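PDB 4FB4: putative branched-chain amino acid transport system substrate-binding protein from Rhodopseudomonas palustris, which probably serves as the periplasmic solute receptor of an ABC-type importer and here holds the aromatic acid caffeic acid in the cleft between its lobes. Local coordinates for residues T13-G18 / V47-G52; G24-N29 / S279-A284; P95-A100 / W111-P116; M115-P120 / A284-D289; G240-S245 / L350-D355. One frame throughout, in Å; residues are numbered along the deposited sequence.

Contact 1: residues T13-G18 / V47-G52; sequences TVTTTG and VLDDGG
Val47 meets Val14 through methyl groups, CG1 against CG2 at 4.2 Å, at the point where the two parallel strands begin to run out. Leu48 O accepts from Val14 N at 3.0 Å. Asp49 then turns its carboxylate across to the loop 15-18: with CG anti to the backbone N (chi1 -180°), the group is carried across to Thr16 and Thr17. Its OD1 is gripped from opposite faces of the carboxylate, by Thr16 N at 2.8 Å and by Gly51 N, the latter closing an Asx turn. OD2 takes the Thr17 hydroxyl on its syn lone pair, OG1 to OD2 2.6 Å. Both loops lie at the C-terminal ends of neighbouring parallel strands, 8-14 and 41-49, the end of the sheet that faces the ligand cleft in periplasmic binding proteins; the Thr15 side chain is about 9 Å from the bound caffeic acid. Asp50 starts a second, overlapping Asx turn, OD1 accepting from Gly52 N on its anti side while its syn side takes Thr15 OG1 at 2.7 Å. Asp50 N also returns a bond to Val14 O. The other oxygen, OD2, receives Thr13 OG1 at 2.7 Å and is bound by Ser76 as well, which fixes the carboxylate's rotation. Gly51 adopts a positive phi, and its carbonyl O shares a water with Thr17 O. Gly52 N lies 3.4 Å from Thr15 CG2.

Contact 2: residues G24-N29 / S279-A284; sequences GIPERN and SRSQFA. With DHC (caffeic acid), chain B.
Pro26 and Glu27 on helix 21-30 pack against the N-terminal start of helix 282-302, where Ser281 sits at the N-cap. No hydrogen bond crosses between the two segments; the contact is van der Waals. Pro26 CB lies 3.6 Å from Ser281 OG and 4.2 Å from Ala284 CB, so one edge of the proline ring rests on the first turn. Beside it, the extended Glu27 chain runs past the backbone of Phe283, CG coming within 3.1 Å of Phe283 O. The carboxylate plane stands 79° from the phenyl plane, with OE2 near Phe283 CB.

In the next shell, the carboxylate is anchored by Ser77, whose hydroxyl bonds Glu27 OE1, and Glu27 O bonds Ser287 one turn further along the partner helix. Ser281 OG caps that helix by accepting from Ala284 N, nearly straight at 172°, and weakly from Phe283 N. The cap fixes the turn from which two side chains reach caffeic acid. Phe283 presents its ring edge to the catechol, CD1 3.3 Å from O3'. Gln282, bent at chi2 and steadied by Gln117 and Gly246, donates from NE2 to ligand O4' at 3.0 Å with an angle of 179°.

Contact 3: residues P95-A100 / W111-P116; sequences PHIALA and WSVAMP. With DHC (caffeic acid), chain B.
His96 turns CG away from its own amide nitrogen (chi1 165°), which lays the imidazole beside Ser112, whose OG stands next to its backbone N (chi1 -68°). His96 ND1 and Ser112 OG meet in the ring plane at 2.8 Å, and either could donate; His96 NE2 donates to Gly75 O. Between these parallel strands, His96 N bonds Trp111 O, Val113 N bonds His96 O, Ala98 N bonds Val113 O at 2.8 Å, and Met115 N bonds Ala98 O. On the face bearing Ile97 and Val113, Ile97 CG1 lies 4.1 Å from Val113 CG2, while Ile97 CG2 presses tightly on Met115 CG, 3.3 Å away. Ala98 and Ala114 pair on the other face. Past the strand ends, Pro116 CG rests against Leu99 O at 3.5 Å, and Pro116 CB faces caffeic acid O4'. Strand 96-98, helix 106-109 and edge strand 112-114 form a beta-alpha-beta crossover; helix 79-92 packs on the His96 face and helix 282-302 on the Ile97 face.

Contact 4: residues M115-P120 / A284-D289; sequences MPQPIP and AAHSFD. With DHC (caffeic acid), chain B.
Pro116 on His286 makes a buried CH-pi contact between the segment leaving strand 112-114 and the second turn of helix 282-302, deep in the protein and beside the bound caffeic acid. Pro116 CG sits over one face of the imidazole, 3.9 Å from the His286 ring centroid and 13° off the ring normal. Pro116 CA also lies 3.6 Å from His286 CE1. A chi1 of -62° sets the histidine CG anti to the carbonyl carbon, and NE2 projects to the ligand: His286 NE2 and caffeic acid O4' are 2.8 Å apart in a hydrogen bond whose donor could be either. The ligand hydroxyl lies at the edge of the imidazole, near its plane, so the proline over the face and the bond at the rim together limit how the histidine can turn.

Gln117 OE1 also lies at that edge, 4.0 Å from His286 CE1, with its amide plane 64° from the ring. That oxygen accepts from Gln282 NE2, itself a ligand donor, while Gln117 NE2 is held by Ser347 O. Met115 CG lies 3.9 Å from His286 O. Asp289 binds Ser329 and Gln330 N through its two oxygens. Helix 119-132 begins within segment 115-120, at Ile119, with Pro118 at its N-cap position, and meets helix 146-161; helix 282-302 has helices 21-30 and 261-275 alongside its opening turns.

Contact 5: residues G240-S245 / L350-D355; sequences GVLMAS and LLTVKD
Backbone bonds between Met243 and Leu351 set the register of these two strands. Met243 N to Leu351 O and Leu351 N to Met243 O are both 2.8 Å, the mark of an antiparallel hydrogen-bonded pair, and Ala244 with Leu350 forms the non-hydrogen-bonded pair that follows. At the other end, Gly240 N donates to Val353 O at 3.1 Å, from a backbone with positive phi. Val353 N is buried here without a partner in the model.

A single side-chain hydrogen bond joins the strands. Thr352 holds OG1 opposite its backbone N across the CA-CB bond (chi1 -168°), which brings the hydroxyl to Val241 O at 2.8 Å, the donor tilted 30° from the carbonyl plane. Thr352 CA also points its hydrogen at the same oxygen.

Among apolar contacts, the Val241 and Val353 side chains cross at a slant, CG1 to CG2 3.5 Å. Leu242 CB lies 4.4 Å from Leu350 CD1, on a face that packs on helix 119-132, and the selenomethionine at 243 keeps only its CB near Leu351 CB.

Carbon also packs on oxygen: Leu351 CD1 is 3.3 Å from Ser245 OG, and Leu350 CD1 3.7 Å from Met243 O.

Strand 218-221 flanks one side and strand 357-360 the other, as in the periplasmic binding protein fold, where the parallel sheet of one lobe is completed by an antiparallel strand from near the C-terminus.

Contacts 1 and 3 sit on one six-stranded sheet, their centres about 16 Å apart, and Val14 CG1 touches Leu99 CD1 between them. Contact 5 belongs to the other, seven-stranded sheet, about 28 Å from contact 1 between centres. Contacts 2 and 4 share helix 282-302 and Ala284, and each brings its early turns against an element of the first lobe. Contact 4 also shares Met115 and Pro116 with contact 3. Along the chain, contacts 1 and 3 close early, whereas 2, 4 and 5 pair segments far apart in sequence. Contacts 2, 3 and 4 form one wall of the caffeic acid site; Ser199 and Arg174, also hydrogen-bonded to the ligand, follow strands of the other sheet, consistent with a cleft between lobes.

Contact 1: residues T13-G18 / V47-G52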
# COMPACT_ATOMS: atom_id res chain seq x y z
N THR A 13 10.91 -7.28 5.46
CA THR A 13 10.12 -7.52 6.66
C THR A 13 8.68 -7.27 6.32
O THR A 13 8.30 -6.18 5.86
CB THR A 13 10.64 -6.74 7.91
OG1 THR A 13 9.86 -7.05 9.09
CG2 THR A 13 10.65 -5.31 7.71
N VAL A 14 7.85 -8.30 6.46
CA VAL A 14 6.43 -8.15 6.25
C VAL A 14 5.63 -8.85 7.34
O VAL A 14 6.16 -9.62 8.12
CB VAL A 14 5.97 -8.65 4.86
CG1 VAL A 14 6.30 -7.63 3.75
CG2 VAL A 14 6.53 -10.03 4.54
N THR A 15 4.33 -8.63 7.35
CA THR A 15 3.50 -9.15 8.39
C THR A 15 2.80 -10.41 7.90
O THR A 15 1.86 -10.33 7.11
CB THR A 15 2.45 -8.14 8.81
OG1 THR A 15 3.12 -6.93 9.17
CG2 THR A 15 1.61 -8.75 10.01
N THR A 16 3.25 -11.55 8.40
CA THR A 16 2.65 -12.80 8.00
C THR A 16 1.95 -13.56 9.14
O THR A 16 1.40 -14.62 8.91
CB THR A 16 3.66 -13.71 7.28
OG1 THR A 16 4.78 -13.95 8.12
CG2 THR A 16 4.13 -13.02 5.99
N THR A 17 1.94 -12.98 10.35
CA THR A 17 1.14 -13.48 11.46
C THR A 17 0.31 -12.33 12.03
O THR A 17 0.63 -11.13 11.88
CB THR A 17 2.01 -14.10 12.58
OG1 THR A 17 2.93 -13.11 13.05
CG2 THR A 17 2.77 -15.35 12.09
N GLY A 18 -0.82 -12.70 12.62
CA GLY A 18 -1.69 -11.74 13.24
C GLY A 18 -2.65 -11.20 12.19
O GLY A 18 -2.62 -11.65 11.03
N VAL A 47 13.45 -13.05 4.02
CA VAL A 47 12.09 -12.63 4.43
C VAL A 47 11.85 -12.95 5.92
O VAL A 47 12.02 -14.11 6.34
CB VAL A 47 11.05 -13.35 3.59
CG1 VAL A 47 9.65 -12.83 3.94
CG2 VAL A 47 11.35 -13.18 2.11
N LEU A 48 11.57 -11.92 6.73
CA LEU A 48 11.28 -12.03 8.15
C LEU A 48 9.87 -11.47 8.50
O LEU A 48 9.38 -10.50 7.90
CB LEU A 48 12.35 -11.31 8.99
CG LEU A 48 13.78 -11.85 8.90
CD1 LEU A 48 14.75 -11.10 9.80
CD2 LEU A 48 13.80 -13.35 9.24
N ASP A 49 9.16 -12.16 9.37
CA ASP A 49 7.85 -11.72 9.89
C ASP A 49 8.10 -10.70 10.99
O ASP A 49 9.03 -10.86 11.80
CB ASP A 49 7.08 -12.91 10.47
CG ASP A 49 5.69 -12.54 11.03
OD1 ASP A 49 5.03 -11.56 10.62
OD2 ASP A 49 5.26 -13.32 11.91
N ASP A 50 7.28 -9.67 11.03
CA ASP A 50 7.32 -8.71 12.14
C ASP A 50 6.05 -8.70 12.99
O ASP A 50 5.95 -7.97 13.99
CB ASP A 50 7.65 -7.30 11.64
CG ASP A 50 6.74 -6.82 10.48
OD1 ASP A 50 5.50 -7.09 10.50
OD2 ASP A 50 7.32 -6.16 9.54
N GLY A 51 5.07 -9.49 12.56
CA GLY A 51 3.77 -9.56 13.21
C GLY A 51 2.99 -8.25 13.26
O GLY A 51 2.02 -8.13 13.99
N GLY A 52 3.41 -7.24 12.52
CA GLY A 52 2.76 -5.95 12.55
C GLY A 52 3.35 -5.02 13.62
O GLY A 52 2.93 -3.87 13.77
O HOH W 1 -0.66 -8.54 12.34

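Contact 2: residues G24-N29 / S279-A284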
# COMPACT_ATOMS: atom_id res chain seq x y z
N GLY A 24 0.31 -9.09 4.39
CA GLY A 24 1.68 -9.57 4.20
C GLY A 24 1.77 -10.91 3.50
O GLY A 24 2.78 -11.21 2.87
N ILE A 25 0.77 -11.76 3.63
CA ILE A 25 0.85 -13.08 3.01
C ILE A 25 0.86 -12.99 1.47
O ILE A 25 1.70 -13.62 0.83
CB ILE A 25 -0.23 -14.06 3.55
CG1 ILE A 25 0.15 -14.50 4.97
CG2 ILE A 25 -0.33 -15.30 2.65
CD1 ILE A 25 -0.93 -15.31 5.67
N PRO A 26 -0.02 -12.17 0.88
CA PRO A 26 0.09 -11.99 -0.57
C PRO A 26 1.39 -11.31 -1.01
O PRO A 26 1.93 -11.67 -2.06
CB PRO A 26 -1.14 -11.13 -0.94
CG PRO A 26 -2.10 -11.35 0.20
CD PRO A 26 -1.26 -11.57 1.43
N GLU A 27 1.91 -10.39 -0.19
CA GLU A 27 3.21 -9.79 -0.46
C GLU A 27 4.34 -10.84 -0.48
O GLU A 27 5.14 -10.86 -1.42
CB GLU A 27 3.51 -8.64 0.53
CG GLU A 27 2.47 -7.55 0.36
CD GLU A 27 2.46 -6.44 1.41
OE1 GLU A 27 3.06 -6.61 2.46
OE2 GLU A 27 1.82 -5.38 1.13
N ARG A 28 4.33 -11.74 0.50
CA ARG A 28 5.29 -12.81 0.54
C ARG A 28 5.12 -13.79 -0.64
O ARG A 28 6.08 -14.23 -1.26
CB ARG A 28 5.22 -13.58 1.86
CG ARG A 28 6.32 -14.63 1.91
CD ARG A 28 6.35 -15.39 3.20
NE ARG A 28 5.17 -16.21 3.31
CZ ARG A 28 4.73 -16.73 4.47
NH1 ARG A 28 5.40 -16.56 5.64
NH2 ARG A 28 3.63 -17.45 4.45
N ASN A 29 3.89 -14.17 -0.91
CA ASN A 29 3.58 -15.10 -2.00
C ASN A 29 4.04 -14.57 -3.38
O ASN A 29 4.49 -15.34 -4.22
CB ASN A 29 2.07 -15.36 -2.02
CG ASN A 29 1.63 -16.30 -0.93
OD1 ASN A 29 2.46 -16.89 -0.23
ND2 ASN A 29 0.29 -16.50 -0.81
N SER A 279 -7.89 -14.14 -7.22
CA SER A 279 -7.08 -14.06 -6.02
C SER A 279 -6.12 -12.86 -6.09
O SER A 279 -5.39 -12.59 -5.11
CB SER A 279 -6.34 -15.37 -5.80
OG SER A 279 -5.57 -15.77 -6.93
N ARG A 280 -6.16 -12.10 -7.20
CA ARG A 280 -5.31 -10.92 -7.32
C ARG A 280 -5.53 -9.97 -6.13
O ARG A 280 -6.62 -9.97 -5.56
CB ARG A 280 -5.63 -10.15 -8.62
CG ARG A 280 -7.05 -9.60 -8.70
CD ARG A 280 -7.42 -9.14 -10.09
NE ARG A 280 -7.33 -10.21 -11.06
CZ ARG A 280 -7.64 -10.06 -12.35
NH1 ARG A 280 -8.07 -8.88 -12.83
NH2 ARG A 280 -7.53 -11.08 -13.16
N SER A 281 -4.51 -9.19 -5.77
CA SER A 281 -4.68 -8.17 -4.73
C SER A 281 -3.75 -7.01 -4.91
O SER A 281 -2.74 -7.11 -5.57
CB SER A 281 -4.45 -8.76 -3.33
OG SER A 281 -3.06 -8.99 -3.09
N GLN A 282 -4.14 -5.91 -4.26
CA GLN A 282 -3.42 -4.65 -4.20
C GLN A 282 -2.06 -4.95 -3.61
O GLN A 282 -1.05 -4.34 -3.97
CB GLN A 282 -4.23 -3.74 -3.25
CG GLN A 282 -3.59 -2.47 -2.72
CD GLN A 282 -3.61 -1.31 -3.71
OE1 GLN A 282 -4.16 -1.42 -4.81
NE2 GLN A 282 -3.00 -0.19 -3.34
N PHE A 283 -2.02 -5.91 -2.69
CA PHE A 283 -0.85 -6.08 -1.79
C PHE A 283 0.27 -6.90 -2.43
O PHE A 283 1.46 -6.48 -2.38
CB PHE A 283 -1.33 -6.69 -0.46
CG PHE A 283 -2.54 -5.99 0.09
CD1 PHE A 283 -2.53 -4.62 0.28
CD2 PHE A 283 -3.70 -6.69 0.34
CE1 PHE A 283 -3.66 -3.98 0.74
CE2 PHE A 283 -4.82 -6.05 0.82
CZ PHE A 283 -4.80 -4.69 0.96
N ALA A 284 -0.10 -8.00 -3.09
CA ALA A 284 0.82 -8.79 -3.95
C ALA A 284 1.55 -7.89 -4.94
O ALA A 284 2.75 -7.99 -5.14
CB ALA A 284 0.05 -9.88 -4.72
C1 DHC B . -2.12 0.40 7.31
O1 DHC B . -1.30 0.95 8.05
C2 DHC B . -2.22 0.69 5.86
C3 DHC B . -2.11 -0.35 5.07
C1' DHC B . -2.06 -0.24 3.55
C2' DHC B . -1.30 -1.16 2.86
C3' DHC B . -1.17 -1.10 1.49
C4' DHC B . -1.84 -0.07 0.70
C5' DHC B . -2.58 0.88 1.40
C6' DHC B . -2.66 0.78 2.81
O4' DHC B . -1.69 -0.07 -0.65
O3' DHC B . -0.44 -2.07 0.87
O2 DHC B . -2.84 -0.53 7.74

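Contact 3: residues P95-A100 / W111-P116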
# COMPACT_ATOMS: atom_id res chain seq x y z
N PRO A 95 18.99 1.83 1.13
CA PRO A 95 17.74 2.10 0.44
C PRO A 95 16.59 1.26 0.97
O PRO A 95 16.77 0.06 1.23
CB PRO A 95 18.04 1.73 -1.02
CG PRO A 95 19.48 1.99 -1.14
CD PRO A 95 20.08 1.57 0.19
N HIS A 96 15.43 1.88 1.12
CA HIS A 96 14.25 1.25 1.69
C HIS A 96 13.07 1.51 0.80
O HIS A 96 12.74 2.68 0.50
CB HIS A 96 13.99 1.81 3.09
CG HIS A 96 12.60 1.52 3.67
ND1 HIS A 96 11.85 2.48 4.29
CD2 HIS A 96 11.83 0.36 3.65
CE1 HIS A 96 10.70 1.91 4.73
NE2 HIS A 96 10.66 0.64 4.27
N ILE A 97 12.46 0.44 0.33
CA ILE A 97 11.23 0.48 -0.42
C ILE A 97 10.10 0.08 0.51
O ILE A 97 10.02 -1.04 0.99
CB ILE A 97 11.26 -0.46 -1.67
CG1 ILE A 97 12.44 -0.12 -2.60
CG2 ILE A 97 9.92 -0.36 -2.37
CD1 ILE A 97 12.63 -1.10 -3.77
N ALA A 98 9.24 1.04 0.86
CA ALA A 98 8.12 0.83 1.78
C ALA A 98 7.00 0.09 1.06
O ALA A 98 6.70 0.42 -0.06
CB ALA A 98 7.64 2.20 2.31
N LEU A 99 6.38 -0.92 1.70
CA LEU A 99 5.25 -1.64 1.18
C LEU A 99 3.91 -1.24 1.81
O LEU A 99 2.89 -1.91 1.59
CB LEU A 99 5.50 -3.17 1.28
CG LEU A 99 6.76 -3.72 0.60
CD1 LEU A 99 6.94 -5.24 0.76
CD2 LEU A 99 6.80 -3.31 -0.85
N ALA A 100 3.92 -0.17 2.61
CA ALA A 100 2.72 0.45 3.17
C ALA A 100 2.91 1.97 3.06
O ALA A 100 4.05 2.45 2.94
CB ALA A 100 2.50 0.03 4.63
N TRP A 111 16.44 8.07 2.27
CA TRP A 111 16.67 6.66 1.98
C TRP A 111 15.42 5.88 1.73
O TRP A 111 15.54 4.73 1.28
CB TRP A 111 17.51 6.02 3.08
CG TRP A 111 18.92 6.59 3.09
CD1 TRP A 111 19.43 7.59 3.91
CD2 TRP A 111 20.00 6.21 2.21
NE1 TRP A 111 20.74 7.83 3.61
CE2 TRP A 111 21.13 7.04 2.56
CE3 TRP A 111 20.16 5.26 1.18
CZ2 TRP A 111 22.33 6.94 1.90
CZ3 TRP A 111 21.36 5.17 0.54
CH2 TRP A 111 22.42 5.97 0.88
N SER A 112 14.22 6.48 1.90
CA SER A 112 12.95 5.75 1.75
C SER A 112 12.14 6.20 0.50
O SER A 112 12.03 7.37 0.22
CB SER A 112 12.06 5.86 3.00
OG SER A 112 12.58 5.19 4.12
N VAL A 113 11.63 5.23 -0.26
CA VAL A 113 10.58 5.52 -1.25
C VAL A 113 9.43 4.61 -0.87
O VAL A 113 9.61 3.68 -0.09
CB VAL A 113 11.03 5.25 -2.70
CG1 VAL A 113 12.17 6.22 -3.10
CG2 VAL A 113 11.41 3.81 -2.89
N ALA A 114 8.27 4.86 -1.44
CA ALA A 114 7.09 4.03 -1.14
C ALA A 114 6.39 3.55 -2.38
O ALA A 114 6.27 4.27 -3.35
CB ALA A 114 6.13 4.77 -0.21
N MSE A 115 5.97 2.29 -2.36
CA MSE A 115 5.26 1.71 -3.47
C MSE A 115 3.75 1.96 -3.47
O MSE A 115 3.19 2.16 -4.55
CB MSE A 115 5.47 0.17 -3.58
CG MSE A 115 6.89 -0.27 -3.73
SE MSE A 115 7.78 0.51 -5.28
CE MSE A 115 6.84 -0.52 -6.35
N PRO A 116 3.07 1.87 -2.29
CA PRO A 116 1.60 2.11 -2.33
C PRO A 116 1.28 3.53 -2.72
O PRO A 116 2.08 4.43 -2.51
CB PRO A 116 1.15 1.88 -0.87
CG PRO A 116 2.16 0.91 -0.32
CD PRO A 116 3.49 1.33 -0.99
C1 DHC B . -2.12 0.40 7.31
O1 DHC B . -1.30 0.95 8.05
C2 DHC B . -2.22 0.69 5.86
C3 DHC B . -2.11 -0.35 5.07
C1' DHC B . -2.06 -0.24 3.55
C2' DHC B . -1.30 -1.16 2.86
C3' DHC B . -1.17 -1.10 1.49
C4' DHC B . -1.84 -0.07 0.70
C5' DHC B . -2.58 0.88 1.40
C6' DHC B . -2.66 0.78 2.81
O4' DHC B . -1.69 -0.07 -0.65
O3' DHC B . -0.44 -2.07 0.87
O2 DHC B . -2.84 -0.53 7.74

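Contact 4: residues M115-P120 / A284-D289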
# COMPACT_ATOMS: atom_id res chain seq x y z
N MSE A 115 5.97 2.29 -2.36
CA MSE A 115 5.26 1.71 -3.47
C MSE A 115 3.75 1.96 -3.47
O MSE A 115 3.19 2.16 -4.55
CB MSE A 115 5.47 0.17 -3.58
CG MSE A 115 6.89 -0.27 -3.73
SE MSE A 115 7.78 0.51 -5.28
CE MSE A 115 6.84 -0.52 -6.35
N PRO A 116 3.07 1.87 -2.29
CA PRO A 116 1.60 2.11 -2.33
C PRO A 116 1.28 3.53 -2.72
O PRO A 116 2.08 4.43 -2.51
CB PRO A 116 1.15 1.88 -0.87
CG PRO A 116 2.16 0.91 -0.32
CD PRO A 116 3.49 1.33 -0.99
N GLN A 117 0.12 3.71 -3.34
CA GLN A 117 -0.32 5.03 -3.76
C GLN A 117 -0.41 6.01 -2.56
O GLN A 117 -0.88 5.64 -1.50
CB GLN A 117 -1.68 4.92 -4.41
CG GLN A 117 -1.66 4.20 -5.76
CD GLN A 117 -1.77 2.70 -5.62
OE1 GLN A 117 -1.81 2.17 -4.51
NE2 GLN A 117 -1.78 2.00 -6.77
N PRO A 118 0.07 7.25 -2.75
CA PRO A 118 -0.03 8.18 -1.62
C PRO A 118 -1.50 8.49 -1.33
O PRO A 118 -2.35 8.46 -2.25
CB PRO A 118 0.73 9.43 -2.10
CG PRO A 118 0.78 9.31 -3.56
CD PRO A 118 0.73 7.85 -3.92
N ILE A 119 -1.79 8.78 -0.07
CA ILE A 119 -3.17 9.04 0.38
C ILE A 119 -3.84 10.14 -0.47
O ILE A 119 -4.97 9.96 -0.90
CB ILE A 119 -3.23 9.33 1.90
CG1 ILE A 119 -3.29 8.01 2.72
CG2 ILE A 119 -4.48 10.14 2.28
CD1 ILE A 119 -2.31 6.95 2.38
N PRO A 120 -3.13 11.26 -0.74
CA PRO A 120 -3.83 12.32 -1.46
C PRO A 120 -4.33 11.96 -2.84
O PRO A 120 -5.36 12.50 -3.27
CB PRO A 120 -2.80 13.45 -1.52
CG PRO A 120 -2.01 13.25 -0.27
CD PRO A 120 -1.85 11.75 -0.19
N ALA A 284 -0.10 -8.00 -3.09
CA ALA A 284 0.82 -8.79 -3.95
C ALA A 284 1.55 -7.89 -4.94
O ALA A 284 2.75 -7.99 -5.14
CB ALA A 284 0.05 -9.88 -4.72
N ALA A 285 0.84 -6.93 -5.48
CA ALA A 285 1.37 -6.07 -6.47
C ALA A 285 2.47 -5.21 -5.95
O ALA A 285 3.39 -4.87 -6.69
CB ALA A 285 0.24 -5.26 -7.10
N HIS A 286 2.43 -4.82 -4.68
CA HIS A 286 3.47 -3.92 -4.16
C HIS A 286 4.83 -4.56 -4.10
O HIS A 286 5.86 -3.92 -4.42
CB HIS A 286 3.11 -3.33 -2.78
CG HIS A 286 1.88 -2.50 -2.77
ND1 HIS A 286 1.59 -1.63 -3.73
CD2 HIS A 286 0.85 -2.42 -1.87
CE1 HIS A 286 0.40 -1.05 -3.48
NE2 HIS A 286 -0.03 -1.51 -2.33
N SER A 287 4.89 -5.79 -3.59
CA SER A 287 6.17 -6.48 -3.58
C SER A 287 6.67 -6.82 -5.00
O SER A 287 7.86 -6.66 -5.32
CB SER A 287 6.16 -7.71 -2.64
OG SER A 287 5.27 -8.67 -3.07
N PHE A 288 5.77 -7.25 -5.88
CA PHE A 288 6.10 -7.50 -7.26
C PHE A 288 6.68 -6.22 -7.92
O PHE A 288 7.73 -6.29 -8.58
CB PHE A 288 4.87 -7.96 -7.98
CG PHE A 288 5.06 -8.29 -9.43
CD1 PHE A 288 5.48 -9.56 -9.82
CD2 PHE A 288 4.79 -7.37 -10.41
CE1 PHE A 288 5.64 -9.87 -11.15
CE2 PHE A 288 4.94 -7.68 -11.74
CZ PHE A 288 5.35 -8.95 -12.10
N ASP A 289 6.03 -5.09 -7.68
CA ASP A 289 6.45 -3.81 -8.23
C ASP A 289 7.78 -3.32 -7.68
O ASP A 289 8.53 -2.72 -8.42
CB ASP A 289 5.40 -2.74 -8.00
CG ASP A 289 4.15 -2.97 -8.87
OD1 ASP A 289 4.09 -3.94 -9.71
OD2 ASP A 289 3.19 -2.17 -8.73
C1 DHC B . -2.12 0.40 7.31
O1 DHC B . -1.30 0.95 8.05
C2 DHC B . -2.22 0.69 5.86
C3 DHC B . -2.11 -0.35 5.07
C1' DHC B . -2.06 -0.24 3.55
C2' DHC B . -1.30 -1.16 2.86
C3' DHC B . -1.17 -1.10 1.49
C4' DHC B . -1.84 -0.07 0.70
C5' DHC B . -2.58 0.88 1.40
C6' DHC B . -2.66 0.78 2.81
O4' DHC B . -1.69 -0.07 -0.65
O3' DHC B . -0.44 -2.07 0.87
O2 DHC B . -2.84 -0.53 7.74

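Contact 5: residues G240-S245 / L350-D355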
# COMPACT_ATOMS: atom_id res chain seq x y z
N GLY A 240 -22.33 -1.97 -2.82
CA GLY A 240 -22.29 -0.55 -3.09
C GLY A 240 -21.14 0.24 -2.48
O GLY A 240 -21.10 1.46 -2.63
N VAL A 241 -20.22 -0.41 -1.79
CA VAL A 241 -19.07 0.29 -1.23
C VAL A 241 -18.30 0.94 -2.39
O VAL A 241 -18.31 0.44 -3.51
CB VAL A 241 -18.15 -0.65 -0.40
CG1 VAL A 241 -17.33 -1.59 -1.30
CG2 VAL A 241 -17.22 0.16 0.51
N LEU A 242 -17.69 2.08 -2.12
CA LEU A 242 -16.77 2.68 -3.06
C LEU A 242 -15.38 2.54 -2.50
O LEU A 242 -15.15 2.81 -1.31
CB LEU A 242 -17.09 4.17 -3.30
CG LEU A 242 -18.39 4.51 -3.99
CD1 LEU A 242 -18.63 3.59 -5.19
CD2 LEU A 242 -19.57 4.43 -3.03
N MSE A 243 -14.44 2.10 -3.33
CA MSE A 243 -13.10 1.79 -2.84
C MSE A 243 -12.01 2.23 -3.85
O MSE A 243 -12.05 1.85 -5.01
CB MSE A 243 -12.97 0.29 -2.59
CG MSE A 243 -11.72 -0.07 -1.85
SE MSE A 243 -11.56 -1.98 -1.79
CE MSE A 243 -13.10 -2.38 -0.62
N ALA A 244 -11.05 3.00 -3.37
CA ALA A 244 -9.83 3.33 -4.14
C ALA A 244 -9.00 2.05 -4.30
O ALA A 244 -8.84 1.30 -3.34
CB ALA A 244 -9.00 4.40 -3.40
N SER A 245 -8.49 1.78 -5.50
CA SER A 245 -7.48 0.75 -5.69
C SER A 245 -6.48 1.05 -6.79
O SER A 245 -6.65 1.99 -7.58
CB SER A 245 -8.08 -0.64 -5.88
OG SER A 245 -8.21 -1.07 -7.21
N LEU A 350 -11.23 3.50 -9.44
CA LEU A 350 -12.23 3.40 -8.38
C LEU A 350 -13.02 2.11 -8.59
O LEU A 350 -13.40 1.79 -9.72
CB LEU A 350 -13.12 4.65 -8.39
CG LEU A 350 -14.24 4.73 -7.36
CD1 LEU A 350 -13.69 4.99 -5.96
CD2 LEU A 350 -15.28 5.79 -7.78
N LEU A 351 -13.23 1.37 -7.49
CA LEU A 351 -13.99 0.14 -7.49
C LEU A 351 -15.28 0.25 -6.70
O LEU A 351 -15.39 1.00 -5.71
CB LEU A 351 -13.14 -1.00 -6.86
CG LEU A 351 -11.83 -1.39 -7.53
CD1 LEU A 351 -11.17 -2.49 -6.71
CD2 LEU A 351 -12.12 -1.92 -8.93
N THR A 352 -16.25 -0.55 -7.11
CA THR A 352 -17.44 -0.80 -6.29
C THR A 352 -17.60 -2.31 -6.16
O THR A 352 -16.81 -3.09 -6.73
CB THR A 352 -18.71 -0.12 -6.85
OG1 THR A 352 -19.77 -0.17 -5.87
CG2 THR A 352 -19.17 -0.79 -8.17
N VAL A 353 -18.58 -2.73 -5.35
CA VAL A 353 -18.88 -4.14 -5.19
C VAL A 353 -20.32 -4.31 -5.62
O VAL A 353 -21.18 -3.55 -5.19
CB VAL A 353 -18.73 -4.62 -3.75
CG1 VAL A 353 -19.26 -6.07 -3.63
CG2 VAL A 353 -17.28 -4.50 -3.26
N LYS A 354 -20.54 -5.26 -6.53
CA LYS A 354 -21.85 -5.63 -7.05
C LYS A 354 -21.94 -7.14 -7.15
O LYS A 354 -21.06 -7.79 -7.73
CB LYS A 354 -22.06 -5.07 -8.45
CG LYS A 354 -22.00 -3.55 -8.51
CD LYS A 354 -23.12 -2.86 -7.73
CE LYS A 354 -23.06 -1.34 -7.89
NZ LYS A 354 -23.16 -0.90 -9.32
N ASP A 355 -23.01 -7.68 -6.55
CA ASP A 355 -23.23 -9.11 -6.40
C ASP A 355 -21.97 -9.85 -6.00
O ASP A 355 -21.57 -10.82 -6.64
CB ASP A 355 -23.83 -9.69 -7.69
CG ASP A 355 -25.19 -9.05 -8.03
OD1 ASP A 355 -26.17 -9.27 -7.28
OD2 ASP A 355 -25.28 -8.34 -9.06